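Local coordinates for protection of telomeres protein poz1 (Schizosaccharomyces pombe, PDB 5WE0), which binds telomeric DNA and negatively regulates telomerase and telomere length, at residues E62-L67 with Y93-N98; E101-I106 with S217-C222; Y24-Q27 with I33-A36; K169-W174 with A184-S189; T223-E228 with E239-L244. All coordinates share one frame; numbering follows the deposited sequence.

Contact 1: E62-L67 with Y93-N98; sequences EYCFNL and YSLISN
F65 and I96 meet because both first torsions put the group beside its own backbone N. CG of F65 sits there at chi1 -65°. CG1 of I96 does the same at chi1 -64°, and a second bend at chi2 -56° carries CD1 out to the phenyl ring. The setting is an all-helical fold. The end of helix 54-64 lies against the start of helix 93-115, close to the middle of the chain. CD1 of I96 approaches the ring obliquely and is 4.2 Å from CE1 of F65; CZ of F65 lies equally near. The second touch is sulfur on methyl: SG of C64 is 4.4 Å from CD2 of L95. Only apolar side-chain atoms meet, no hydrogen bond crosses, and all four residues are buried. Helix 130-157 covers the contact further, since I148 packs on both F65 and I96. Helix 54-64 ends in a Schellman motif just after F65, with N66, at positive phi, as its C-prime residue. L67 N reaches E62 O at 2.9 Å, and N66 N reaches Y63 O at 3.0 Å. The same sulfur, SG of C64, also stands 4.0 Å above one face of the F65 ring, shifted toward its rim.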
# COMPACT_ATOMS: atom_id res chain seq x y z
N GLU A 62 -1.03 2.54 5.35
CA GLU A 62 -1.67 3.69 5.98
C GLU A 62 -0.71 4.89 6.06
O GLU A 62 -1.13 6.04 5.87
CB GLU A 62 -2.16 3.30 7.37
CG GLU A 62 -3.27 2.22 7.34
CD GLU A 62 -3.66 1.76 8.73
OE1 GLU A 62 -2.78 1.76 9.63
OE2 GLU A 62 -4.86 1.40 8.93
N TYR A 63 0.56 4.64 6.37
CA TYR A 63 1.53 5.73 6.50
C TYR A 63 1.91 6.28 5.13
O TYR A 63 1.80 7.49 4.88
CB TYR A 63 2.78 5.21 7.24
CG TYR A 63 3.86 6.25 7.54
CD1 TYR A 63 3.54 7.49 8.10
CD2 TYR A 63 5.20 5.99 7.26
CE1 TYR A 63 4.54 8.43 8.36
CE2 TYR A 63 6.19 6.92 7.53
CZ TYR A 63 5.85 8.13 8.08
OH TYR A 63 6.82 9.05 8.35
N CYS A 64 2.25 5.39 4.20
CA CYS A 64 2.67 5.78 2.85
C CYS A 64 1.63 6.67 2.15
O CYS A 64 1.99 7.66 1.51
CB CYS A 64 2.92 4.52 2.04
SG CYS A 64 3.40 4.83 0.35
N PHE A 65 0.36 6.29 2.20
CA PHE A 65 -0.68 7.05 1.52
C PHE A 65 -1.41 7.99 2.46
O PHE A 65 -2.40 8.60 2.06
CB PHE A 65 -1.66 6.10 0.81
CG PHE A 65 -1.02 5.34 -0.31
CD1 PHE A 65 -0.71 5.97 -1.50
CD2 PHE A 65 -0.66 4.02 -0.14
CE1 PHE A 65 -0.07 5.28 -2.51
CE2 PHE A 65 -0.03 3.32 -1.15
CZ PHE A 65 0.27 3.96 -2.34
N ASN A 66 -0.93 8.12 3.70
CA ASN A 66 -1.44 9.13 4.63
C ASN A 66 -2.95 8.96 4.82
O ASN A 66 -3.73 9.93 4.79
CB ASN A 66 -1.08 10.53 4.12
CG ASN A 66 -0.80 11.54 5.25
OD1 ASN A 66 -0.75 11.18 6.42
ND2 ASN A 66 -0.59 12.79 4.87
N LEU A 67 -3.38 7.70 5.01
CA LEU A 67 -4.81 7.39 5.08
C LEU A 67 -5.51 8.05 6.27
O LEU A 67 -6.75 8.13 6.27
CB LEU A 67 -5.04 5.87 5.10
CG LEU A 67 -4.59 5.17 3.82
CD1 LEU A 67 -5.00 3.68 3.82
CD2 LEU A 67 -5.15 5.89 2.60
N TYR A 93 9.02 5.95 -7.97
CA TYR A 93 8.76 4.65 -8.60
C TYR A 93 9.07 3.48 -7.67
O TYR A 93 8.25 2.57 -7.51
CB TYR A 93 9.60 4.54 -9.88
CG TYR A 93 9.92 3.13 -10.23
CD1 TYR A 93 8.89 2.25 -10.62
CD2 TYR A 93 11.23 2.65 -10.12
CE1 TYR A 93 9.16 0.92 -10.92
CE2 TYR A 93 11.51 1.31 -10.41
CZ TYR A 93 10.46 0.45 -10.81
OH TYR A 93 10.70 -0.87 -11.11
N SER A 94 10.25 3.50 -7.05
CA SER A 94 10.69 2.37 -6.24
C SER A 94 9.79 2.19 -5.02
O SER A 94 9.34 1.07 -4.73
CB SER A 94 12.14 2.57 -5.83
OG SER A 94 12.60 1.49 -5.05
N LEU A 95 9.48 3.29 -4.32
CA LEU A 95 8.61 3.23 -3.14
C LEU A 95 7.22 2.73 -3.51
O LEU A 95 6.67 1.85 -2.84
CB LEU A 95 8.54 4.61 -2.48
CG LEU A 95 7.50 4.82 -1.37
CD1 LEU A 95 7.85 4.03 -0.11
CD2 LEU A 95 7.32 6.31 -1.04
N ILE A 96 6.62 3.31 -4.56
CA ILE A 96 5.25 2.95 -4.92
C ILE A 96 5.19 1.50 -5.42
O ILE A 96 4.22 0.79 -5.17
CB ILE A 96 4.70 3.93 -5.97
CG1 ILE A 96 4.60 5.36 -5.40
CG2 ILE A 96 3.34 3.44 -6.47
CD1 ILE A 96 3.76 5.47 -4.10
N SER A 97 6.22 1.05 -6.11
CA SER A 97 6.26 -0.35 -6.51
C SER A 97 6.30 -1.27 -5.29
O SER A 97 5.62 -2.31 -5.28
CB SER A 97 7.48 -0.56 -7.42
OG SER A 97 7.41 -1.78 -8.11
N ASN A 98 7.08 -0.91 -4.26
CA ASN A 98 7.10 -1.70 -3.03
C ASN A 98 5.75 -1.65 -2.33
O ASN A 98 5.27 -2.67 -1.82
CB ASN A 98 8.19 -1.19 -2.09
CG ASN A 98 9.59 -1.47 -2.61
OD1 ASN A 98 9.78 -2.26 -3.53
ND2 ASN A 98 10.58 -0.80 -2.03

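Contact 2: E101-I106 with S217-C222; sequences ERLENI and SRYIQC
Y219 points its phenol between L103 and I106, one turn apart on the neighbouring helix. L103 and Y219 run past each other in opposite directions. Their flanks meet, with CD1 of L103 3.9 Å from CE2 of Y219. I106 comes in at a slant instead. Its CG2 methyl lies 3.8 Å from OH of Y219 and 4.2 Å from CE2 of Y219. The phenol reaches this place because CG of Y219 is anti to the backbone N, chi1 172°. A second, looser touch lies beside it, where the CD1 methyls of I106 and I220 are 4.4 Å apart. This is helix-to-helix packing in an all-helical domain, consistent with a TRFH-like fold. Helices 93-115 and 209-230 run in roughly the same direction here. The axes of the two short segments are inclined by 36° and approach to 12.2 Å, so the side chains bridge a fairly wide gap. The phenol oxygen is not left without a polar mate, as OH of Y219 is hydrogen-bonded to OE1 of E107, next along helix 93-115. L140 of helix 130-157 also packs on Y219, and Y141 of the same helix packs on L103.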
# COMPACT_ATOMS: atom_id res chain seq x y z
N GLU A 101 3.40 -4.06 -3.95
CA GLU A 101 3.69 -5.42 -3.57
C GLU A 101 3.18 -5.71 -2.17
O GLU A 101 2.61 -6.78 -1.92
CB GLU A 101 5.19 -5.68 -3.70
CG GLU A 101 5.57 -7.10 -3.43
CD GLU A 101 6.99 -7.43 -3.88
OE1 GLU A 101 7.49 -8.53 -3.54
OE2 GLU A 101 7.58 -6.60 -4.61
N ARG A 102 3.31 -4.72 -1.29
CA ARG A 102 2.82 -4.85 0.08
C ARG A 102 1.30 -4.97 0.07
O ARG A 102 0.74 -5.81 0.78
CB ARG A 102 3.25 -3.64 0.92
CG ARG A 102 4.71 -3.67 1.35
CD ARG A 102 5.03 -2.52 2.29
NE ARG A 102 6.32 -1.91 1.98
CZ ARG A 102 7.49 -2.51 2.15
NH1 ARG A 102 7.55 -3.74 2.63
NH2 ARG A 102 8.62 -1.87 1.85
N LEU A 103 0.64 -4.13 -0.73
CA LEU A 103 -0.81 -4.18 -0.82
C LEU A 103 -1.27 -5.54 -1.33
O LEU A 103 -2.27 -6.10 -0.86
CB LEU A 103 -1.31 -3.08 -1.74
CG LEU A 103 -2.79 -2.80 -1.64
CD1 LEU A 103 -3.14 -2.26 -0.25
CD2 LEU A 103 -3.20 -1.82 -2.75
N GLU A 104 -0.54 -6.08 -2.28
CA GLU A 104 -0.86 -7.40 -2.80
C GLU A 104 -0.66 -8.49 -1.75
O GLU A 104 -1.46 -9.43 -1.68
CB GLU A 104 -0.02 -7.64 -4.05
CG GLU A 104 -0.26 -8.93 -4.75
CD GLU A 104 0.52 -8.97 -6.05
OE1 GLU A 104 1.75 -9.14 -5.97
OE2 GLU A 104 -0.11 -8.84 -7.13
N ASN A 105 0.40 -8.40 -0.92
CA ASN A 105 0.55 -9.36 0.18
C ASN A 105 -0.64 -9.30 1.12
O ASN A 105 -1.17 -10.34 1.53
CB ASN A 105 1.83 -9.10 0.98
CG ASN A 105 3.11 -9.28 0.16
OD1 ASN A 105 3.11 -9.87 -0.92
ND2 ASN A 105 4.22 -8.71 0.67
N ILE A 106 -1.11 -8.09 1.45
CA ILE A 106 -2.28 -7.94 2.31
C ILE A 106 -3.47 -8.65 1.69
O ILE A 106 -4.17 -9.43 2.34
CB ILE A 106 -2.59 -6.45 2.55
CG1 ILE A 106 -1.49 -5.78 3.35
CG2 ILE A 106 -3.92 -6.30 3.25
CD1 ILE A 106 -1.56 -4.23 3.30
N SER A 217 -8.66 3.61 1.94
CA SER A 217 -9.00 3.57 3.36
C SER A 217 -10.07 2.51 3.65
O SER A 217 -9.95 1.73 4.59
CB SER A 217 -9.51 4.94 3.81
OG SER A 217 -10.12 4.78 5.08
N ARG A 218 -11.13 2.49 2.83
CA ARG A 218 -12.19 1.51 3.03
C ARG A 218 -11.70 0.10 2.77
O ARG A 218 -12.16 -0.84 3.42
CB ARG A 218 -13.39 1.87 2.14
CG ARG A 218 -14.19 3.03 2.72
CD ARG A 218 -15.41 3.32 1.88
NE ARG A 218 -15.10 4.08 0.68
CZ ARG A 218 -15.71 3.88 -0.48
NH1 ARG A 218 -16.65 2.96 -0.56
NH2 ARG A 218 -15.39 4.60 -1.54
N TYR A 219 -10.76 -0.07 1.84
CA TYR A 219 -10.17 -1.39 1.64
C TYR A 219 -9.44 -1.85 2.89
O TYR A 219 -9.54 -3.02 3.28
CB TYR A 219 -9.21 -1.40 0.44
CG TYR A 219 -8.49 -2.71 0.38
CD1 TYR A 219 -9.17 -3.89 -0.00
CD2 TYR A 219 -7.17 -2.81 0.80
CE1 TYR A 219 -8.52 -5.11 0.00
CE2 TYR A 219 -6.51 -4.02 0.80
CZ TYR A 219 -7.19 -5.16 0.41
OH TYR A 219 -6.51 -6.36 0.45
N ILE A 220 -8.66 -0.97 3.50
CA ILE A 220 -7.89 -1.34 4.69
C ILE A 220 -8.83 -1.67 5.85
O ILE A 220 -8.60 -2.63 6.58
CB ILE A 220 -6.90 -0.22 5.05
CG1 ILE A 220 -5.80 -0.09 3.96
CG2 ILE A 220 -6.27 -0.47 6.44
CD1 ILE A 220 -4.89 -1.34 3.81
N GLN A 221 -9.88 -0.87 6.03
CA GLN A 221 -10.82 -1.09 7.13
C GLN A 221 -11.63 -2.37 6.92
O GLN A 221 -11.88 -3.12 7.87
CB GLN A 221 -11.74 0.12 7.28
CG GLN A 221 -11.04 1.42 7.77
CD GLN A 221 -10.28 1.23 9.11
OE1 GLN A 221 -9.05 1.06 9.13
NE2 GLN A 221 -11.02 1.26 10.22
N CYS A 222 -12.06 -2.61 5.68
CA CYS A 222 -12.74 -3.85 5.33
C CYS A 222 -11.87 -5.05 5.63
O CYS A 222 -12.31 -6.01 6.29
CB CYS A 222 -13.11 -3.82 3.84
SG CYS A 222 -14.12 -5.23 3.27

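Contact 3: Y24-Q27 with I33-A36; sequences YDMQ and IVNA
V34 is the helix side chain that both Y24 and M26 press on. This is the closely packed part of the contact. SD of M26 lies 3.8 Å from CG1 of V34, and the two side chains slide past each other in opposite directions. The phenol of Y24 comes from the facing side. Its OH is 4.1 Å from both CG1 and CG2 of V34. That oxygen is buried here, and the model offers it no hydrogen-bond partner. The arrangement is an extended loop laid along a helix. Residues 24-27 lie between helix 2-18 and helix 31-43, and alternate residues Y24 and M26 face the helix. M26 and N35, by contrast, are partly exposed, and aromatic packing from a chain of another protein reaches both. Bends at chi2 and chi3 (79°) bring the M26 methyl up to N35, whose side chain it crosses at about a right angle; CE is 4.0 Å from ND2 of N35. That amide nitrogen is hydrogen-bonded to an acidic side chain on a chain of another protein. With an alanine in place of M26 the thioether is gone, which would probably open a gap beside V34 and leave the N35 amide without its methyl neighbour. F18 of helix 2-18 meets Y24 edge-to-face and also packs on V34.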
# COMPACT_ATOMS: atom_id res chain seq x y z
N TYR A 24 -3.16 4.23 11.10
CA TYR A 24 -1.93 4.65 11.75
C TYR A 24 -1.38 5.93 11.11
O TYR A 24 -1.54 6.19 9.91
CB TYR A 24 -0.89 3.53 11.69
CG TYR A 24 0.47 3.98 12.15
CD1 TYR A 24 0.79 4.04 13.50
CD2 TYR A 24 1.42 4.41 11.23
CE1 TYR A 24 2.04 4.49 13.92
CE2 TYR A 24 2.66 4.86 11.64
CZ TYR A 24 2.97 4.89 12.98
OH TYR A 24 4.21 5.34 13.35
N ASP A 25 -0.74 6.75 11.94
CA ASP A 25 0.07 7.87 11.46
C ASP A 25 1.21 8.07 12.45
O ASP A 25 1.04 7.86 13.65
CB ASP A 25 -0.75 9.16 11.30
CG ASP A 25 0.09 10.34 10.75
OD1 ASP A 25 1.04 10.13 9.96
OD2 ASP A 25 -0.22 11.49 11.14
N MET A 26 2.38 8.47 11.95
CA MET A 26 3.51 8.61 12.85
C MET A 26 3.35 9.89 13.65
O MET A 26 3.14 10.97 13.08
CB MET A 26 4.84 8.63 12.11
CG MET A 26 5.99 8.69 13.13
SD MET A 26 7.12 7.27 13.04
CE MET A 26 8.09 7.76 11.63
N GLN A 27 3.42 9.77 14.96
CA GLN A 27 3.46 10.92 15.84
C GLN A 27 4.91 11.25 16.12
O GLN A 27 5.72 10.35 16.35
CB GLN A 27 2.73 10.65 17.16
CG GLN A 27 1.34 10.08 16.99
CD GLN A 27 0.35 11.13 16.51
OE1 GLN A 27 0.04 11.19 15.32
NE2 GLN A 27 -0.14 11.97 17.43
N ILE A 33 11.14 5.73 19.08
CA ILE A 33 10.97 4.31 19.40
C ILE A 33 10.60 3.51 18.14
O ILE A 33 11.19 2.47 17.85
CB ILE A 33 9.94 4.14 20.54
CG1 ILE A 33 9.78 2.68 20.99
CG2 ILE A 33 8.58 4.75 20.18
CD1 ILE A 33 11.02 2.07 21.61
N VAL A 34 9.65 4.02 17.35
CA VAL A 34 9.25 3.33 16.12
C VAL A 34 10.44 3.15 15.19
O VAL A 34 10.71 2.04 14.69
CB VAL A 34 8.08 4.08 15.44
CG1 VAL A 34 7.94 3.68 13.97
CG2 VAL A 34 6.76 3.84 16.20
N ASN A 35 11.19 4.24 14.94
CA ASN A 35 12.35 4.18 14.04
C ASN A 35 13.42 3.23 14.55
O ASN A 35 14.01 2.46 13.77
CB ASN A 35 12.93 5.59 13.85
CG ASN A 35 12.12 6.42 12.85
OD1 ASN A 35 11.85 5.97 11.74
ND2 ASN A 35 11.78 7.64 13.23
N ALA A 36 13.73 3.29 15.85
CA ALA A 36 14.71 2.37 16.42
C ALA A 36 14.26 0.92 16.27
O ALA A 36 15.09 0.03 16.04
CB ALA A 36 14.95 2.72 17.90

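Contact 4: K169-W174 with A184-S189; sequences KFLQDW and ALQRLS
The carboxamide of Q186 is the flat group that touches L171, by its oxygen: OE1 of Q186 is 4.0 Å from CD1 of L171. This oxygen is buried and has no polar partner in the model. The nitrogen of the same amide is hydrogen-bonded to OG1 of T168. Two other flat groups are covered from within their own helix. One face of the F170 ring carries CB of W174, 4.1 Å above the plane and toward the rim. The R187 guanidinium lays one face over CA of A184. The apolar centre is a leucine pair. CD2 of L171 is 3.6 Å from CD2 of L185, a close methyl contact. The other branch, CD1 of L171, lies 4.0 Å from both CG and CD2 of L185. L185 gets there because its CG is anti to the backbone N, chi1 -157°. OG of S189 donates to O of Q186 at 2.9 Å, tilted 30° from the carbonyl plane. Through L171 and L185 the consecutive helices 164-174 and 179-188 pair as a helical hairpin. F170 and W174 join it to helices 93-115 and 130-157, and L188 also rests on L157 of helix 130-157.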
# COMPACT_ATOMS: atom_id res chain seq x y z
N LYS A 169 9.47 -0.38 -17.00
CA LYS A 169 9.54 -1.37 -15.93
C LYS A 169 8.28 -1.33 -15.07
O LYS A 169 7.67 -2.37 -14.78
CB LYS A 169 10.78 -1.10 -15.07
CG LYS A 169 11.06 -2.15 -14.00
CD LYS A 169 10.84 -3.57 -14.52
CE LYS A 169 11.02 -4.60 -13.42
NZ LYS A 169 10.65 -5.98 -13.86
N PHE A 170 7.86 -0.13 -14.65
CA PHE A 170 6.69 -0.02 -13.79
C PHE A 170 5.44 -0.52 -14.49
O PHE A 170 4.58 -1.16 -13.86
CB PHE A 170 6.48 1.43 -13.35
CG PHE A 170 5.27 1.60 -12.48
CD1 PHE A 170 5.36 1.38 -11.11
CD2 PHE A 170 4.05 1.92 -13.03
CE1 PHE A 170 4.24 1.50 -10.30
CE2 PHE A 170 2.94 2.04 -12.24
CZ PHE A 170 3.03 1.82 -10.87
N LEU A 171 5.30 -0.24 -15.78
CA LEU A 171 4.08 -0.63 -16.48
C LEU A 171 4.00 -2.14 -16.69
O LEU A 171 2.91 -2.73 -16.60
CB LEU A 171 3.99 0.10 -17.81
CG LEU A 171 3.57 1.56 -17.63
CD1 LEU A 171 3.65 2.33 -18.95
CD2 LEU A 171 2.21 1.66 -16.96
N GLN A 172 5.14 -2.78 -16.95
CA GLN A 172 5.17 -4.24 -17.04
C GLN A 172 4.81 -4.90 -15.71
O GLN A 172 3.99 -5.83 -15.68
CB GLN A 172 6.56 -4.68 -17.52
CG GLN A 172 7.04 -3.86 -18.70
CD GLN A 172 8.40 -4.28 -19.21
OE1 GLN A 172 9.34 -4.45 -18.42
NE2 GLN A 172 8.50 -4.51 -20.52
N ASP A 173 5.39 -4.43 -14.60
CA ASP A 173 5.11 -5.05 -13.31
C ASP A 173 3.68 -4.82 -12.86
O ASP A 173 3.05 -5.73 -12.31
CB ASP A 173 6.08 -4.52 -12.25
CG ASP A 173 7.52 -4.91 -12.51
OD1 ASP A 173 7.82 -5.41 -13.61
OD2 ASP A 173 8.35 -4.68 -11.61
N TRP A 174 3.14 -3.62 -13.08
CA TRP A 174 1.89 -3.24 -12.44
C TRP A 174 0.82 -2.69 -13.37
O TRP A 174 -0.35 -2.66 -12.97
CB TRP A 174 2.16 -2.20 -11.34
CG TRP A 174 3.08 -2.71 -10.31
CD1 TRP A 174 4.38 -2.35 -10.10
CD2 TRP A 174 2.78 -3.73 -9.34
NE1 TRP A 174 4.91 -3.08 -9.06
CE2 TRP A 174 3.95 -3.93 -8.57
CE3 TRP A 174 1.63 -4.48 -9.04
CZ2 TRP A 174 4.00 -4.85 -7.52
CZ3 TRP A 174 1.69 -5.39 -8.00
CH2 TRP A 174 2.87 -5.57 -7.25
N ALA A 184 -1.59 2.87 -25.64
CA ALA A 184 -1.80 4.32 -25.59
C ALA A 184 -0.88 5.00 -24.59
O ALA A 184 -0.42 6.13 -24.83
CB ALA A 184 -3.26 4.64 -25.26
N LEU A 185 -0.61 4.35 -23.46
CA LEU A 185 0.23 4.97 -22.44
C LEU A 185 1.64 5.18 -22.97
O LEU A 185 2.28 6.18 -22.62
CB LEU A 185 0.23 4.09 -21.19
CG LEU A 185 0.57 4.74 -19.85
CD1 LEU A 185 0.03 6.14 -19.76
CD2 LEU A 185 0.01 3.91 -18.72
N GLN A 186 2.11 4.29 -23.83
CA GLN A 186 3.46 4.43 -24.36
C GLN A 186 3.51 5.41 -25.52
O GLN A 186 4.53 6.08 -25.72
CB GLN A 186 4.00 3.05 -24.77
CG GLN A 186 4.39 2.17 -23.57
CD GLN A 186 5.67 2.64 -22.88
OE1 GLN A 186 5.67 3.66 -22.19
NE2 GLN A 186 6.74 1.88 -23.03
N ARG A 187 2.43 5.54 -26.30
CA ARG A 187 2.34 6.65 -27.24
C ARG A 187 2.38 7.99 -26.52
O ARG A 187 3.08 8.92 -26.95
CB ARG A 187 1.05 6.56 -28.07
CG ARG A 187 1.07 5.59 -29.24
CD ARG A 187 -0.09 5.90 -30.16
NE ARG A 187 -1.35 5.84 -29.42
CZ ARG A 187 -2.09 4.75 -29.34
NH1 ARG A 187 -1.68 3.65 -29.95
NH2 ARG A 187 -3.23 4.75 -28.65
N LEU A 188 1.64 8.10 -25.43
CA LEU A 188 1.50 9.36 -24.71
C LEU A 188 2.81 9.80 -24.05
O LEU A 188 3.06 11.01 -23.92
CB LEU A 188 0.42 9.18 -23.67
CG LEU A 188 0.32 10.23 -22.60
CD1 LEU A 188 0.05 11.60 -23.22
CD2 LEU A 188 -0.76 9.75 -21.73
N SER A 189 3.65 8.85 -23.66
CA SER A 189 4.96 9.20 -23.13
C SER A 189 5.83 9.83 -24.20
O SER A 189 6.81 10.52 -23.87
CB SER A 189 5.64 7.96 -22.56
OG SER A 189 6.12 7.10 -23.58

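Contact 5: T223-E228 with E239-L244; sequences TKLQLE and EIVKML
L225 reaches across to I240 and V241, and its side chain can be followed outward from the backbone. Its CB points toward the short helix 238-241 but touches nothing there. CG stands anti to the backbone N, chi1 -177°, and still makes no close contact across the gap. The meeting is made by CD1; the other branch, CD2, stays farther from both partners. CD1 of L225 lies 4.0 Å from CG2 of I240, and it approaches CG1 of V241 to 3.3 Å. The second distance is shorter than usual for two carbons, so its exact value is doubtful. Both neighbours meet L225 at a slant. L128, in a loop, and an aromatic side chain on a chain of another protein also pack on L225.

E228, one turn further along, adds a weaker touch. OE2 of E228 is 4.2 Å from CG1 of V241, so a carboxylate oxygen lies near a methyl group without bonding to it. The other oxygen, OE1, accepts hydrogen bonds from the backbone N atoms of F235 and Q237. These bonds tie the carboxylate to the loop that precedes helix 238-241. No hydrogen bond joins the two segments. After V241 the chain turns, with M243 at the centre of an inverse gamma turn.

The contact folds the C-terminal end of the modelled chain back onto helix 209-230. That helix also packs on helix 93-115, where L227 touches C113. C113 forms a disulfide with C231, just past the end of helix 209-230. Q226 rests on L133 and A137 of helix 130-157.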
# COMPACT_ATOMS: atom_id res chain seq x y z
N THR A 223 -10.60 -4.99 5.21
CA THR A 223 -9.67 -6.08 5.44
C THR A 223 -9.45 -6.31 6.94
O THR A 223 -9.49 -7.46 7.39
CB THR A 223 -8.33 -5.77 4.76
OG1 THR A 223 -8.53 -5.65 3.35
CG2 THR A 223 -7.33 -6.86 5.01
N LYS A 224 -9.24 -5.23 7.71
CA LYS A 224 -9.06 -5.34 9.16
C LYS A 224 -10.24 -6.03 9.81
O LYS A 224 -10.07 -6.90 10.67
CB LYS A 224 -8.89 -3.96 9.79
CG LYS A 224 -7.54 -3.27 9.67
CD LYS A 224 -7.56 -2.01 10.55
CE LYS A 224 -6.38 -1.10 10.27
NZ LYS A 224 -6.62 0.30 10.69
N LEU A 225 -11.45 -5.62 9.43
CA LEU A 225 -12.66 -6.21 10.01
C LEU A 225 -12.74 -7.71 9.71
O LEU A 225 -12.89 -8.51 10.62
CB LEU A 225 -13.90 -5.47 9.50
CG LEU A 225 -15.23 -5.94 10.06
CD1 LEU A 225 -15.24 -5.60 11.51
CD2 LEU A 225 -16.42 -5.27 9.39
N GLN A 226 -12.57 -8.11 8.43
CA GLN A 226 -12.65 -9.53 8.07
C GLN A 226 -11.63 -10.37 8.83
O GLN A 226 -11.92 -11.50 9.24
CB GLN A 226 -12.41 -9.77 6.57
CG GLN A 226 -13.26 -8.98 5.66
CD GLN A 226 -12.91 -9.15 4.16
OE1 GLN A 226 -12.32 -10.15 3.73
NE2 GLN A 226 -13.23 -8.15 3.40
N LEU A 227 -10.41 -9.87 8.92
CA LEU A 227 -9.36 -10.64 9.59
C LEU A 227 -9.69 -10.85 11.06
O LEU A 227 -9.49 -11.95 11.59
CB LEU A 227 -8.02 -9.93 9.44
CG LEU A 227 -7.46 -9.90 8.01
CD1 LEU A 227 -6.23 -9.03 7.98
CD2 LEU A 227 -7.13 -11.29 7.50
N GLU A 228 -10.26 -9.84 11.72
CA GLU A 228 -10.58 -9.97 13.14
C GLU A 228 -11.78 -10.89 13.34
O GLU A 228 -11.74 -11.82 14.16
CB GLU A 228 -10.84 -8.60 13.77
CG GLU A 228 -11.29 -8.68 15.23
CD GLU A 228 -11.20 -7.34 15.97
OE1 GLU A 228 -10.24 -6.57 15.72
OE2 GLU A 228 -12.12 -7.05 16.76
N GLU A 239 -15.26 -2.39 18.53
CA GLU A 239 -16.36 -1.43 18.54
C GLU A 239 -17.08 -1.33 17.20
O GLU A 239 -18.20 -0.82 17.15
CB GLU A 239 -15.84 -0.04 18.92
CG GLU A 239 -16.91 0.92 19.46
CD GLU A 239 -17.03 0.91 20.97
OE1 GLU A 239 -16.12 0.37 21.63
OE2 GLU A 239 -18.03 1.47 21.50
N ILE A 240 -16.47 -1.80 16.11
CA ILE A 240 -17.13 -1.83 14.80
C ILE A 240 -17.90 -3.13 14.57
O ILE A 240 -19.02 -3.10 14.05
CB ILE A 240 -16.08 -1.58 13.69
CG1 ILE A 240 -15.57 -0.14 13.74
CG2 ILE A 240 -16.65 -1.89 12.31
CD1 ILE A 240 -14.06 -0.01 13.93
N VAL A 241 -17.35 -4.28 14.98
CA VAL A 241 -18.03 -5.56 14.78
C VAL A 241 -19.30 -5.60 15.59
O VAL A 241 -20.24 -6.34 15.27
CB VAL A 241 -17.13 -6.75 15.15
CG1 VAL A 241 -15.75 -6.58 14.64
CG2 VAL A 241 -17.10 -6.99 16.67
N LYS A 242 -19.29 -4.96 16.76
CA LYS A 242 -20.43 -5.01 17.68
C LYS A 242 -21.71 -4.41 17.13
O LYS A 242 -22.82 -4.82 17.47
CB LYS A 242 -20.06 -4.33 19.01
CG LYS A 242 -20.97 -4.72 20.17
CD LYS A 242 -20.42 -4.18 21.49
CE LYS A 242 -21.53 -4.03 22.52
NZ LYS A 242 -21.03 -3.43 23.78
N MET A 243 -21.54 -3.40 16.28
CA MET A 243 -22.66 -2.70 15.66
C MET A 243 -23.14 -3.38 14.39
O MET A 243 -23.29 -2.75 13.34
CB MET A 243 -22.29 -1.25 15.36
CG MET A 243 -21.82 -0.46 16.58
SD MET A 243 -23.16 -0.09 17.73
CE MET A 243 -24.18 0.99 16.72
N LEU A 244 -23.38 -4.69 14.49
CA LEU A 244 -23.85 -5.49 13.36
C LEU A 244 -24.98 -6.41 13.82
O LEU A 244 -24.97 -6.88 14.95
CB LEU A 244 -22.70 -6.32 12.76
CG LEU A 244 -21.41 -5.59 12.34
CD1 LEU A 244 -20.30 -6.60 12.07
CD2 LEU A 244 -21.60 -4.68 11.13

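Contacts 1 and 2 share helix 93-115, with centres 12 Å apart near the middle of the chain. Contacts 2 and 5 both use helix 209-230, and CG2 of I106, from helix 93-115, is 3.9 Å from CG2 of T223. E62 links contact 1 to contacts 2, 3 and 5. OE1 of E62 is 2.9 Å from N of Y24 in contact 3, a probable hydrogen bond, and OE2 of E62 is 2.7 Å from NZ of K224 in contact 5, a salt bridge. Contact 4 is tied to contact 1 by OG of S97 and NE1 of W174, 3.0 Å apart, a probable hydrogen bond. Contacts 3 and 5 lie across the chain's centre from contact 4, centres 35 and 38 Å away.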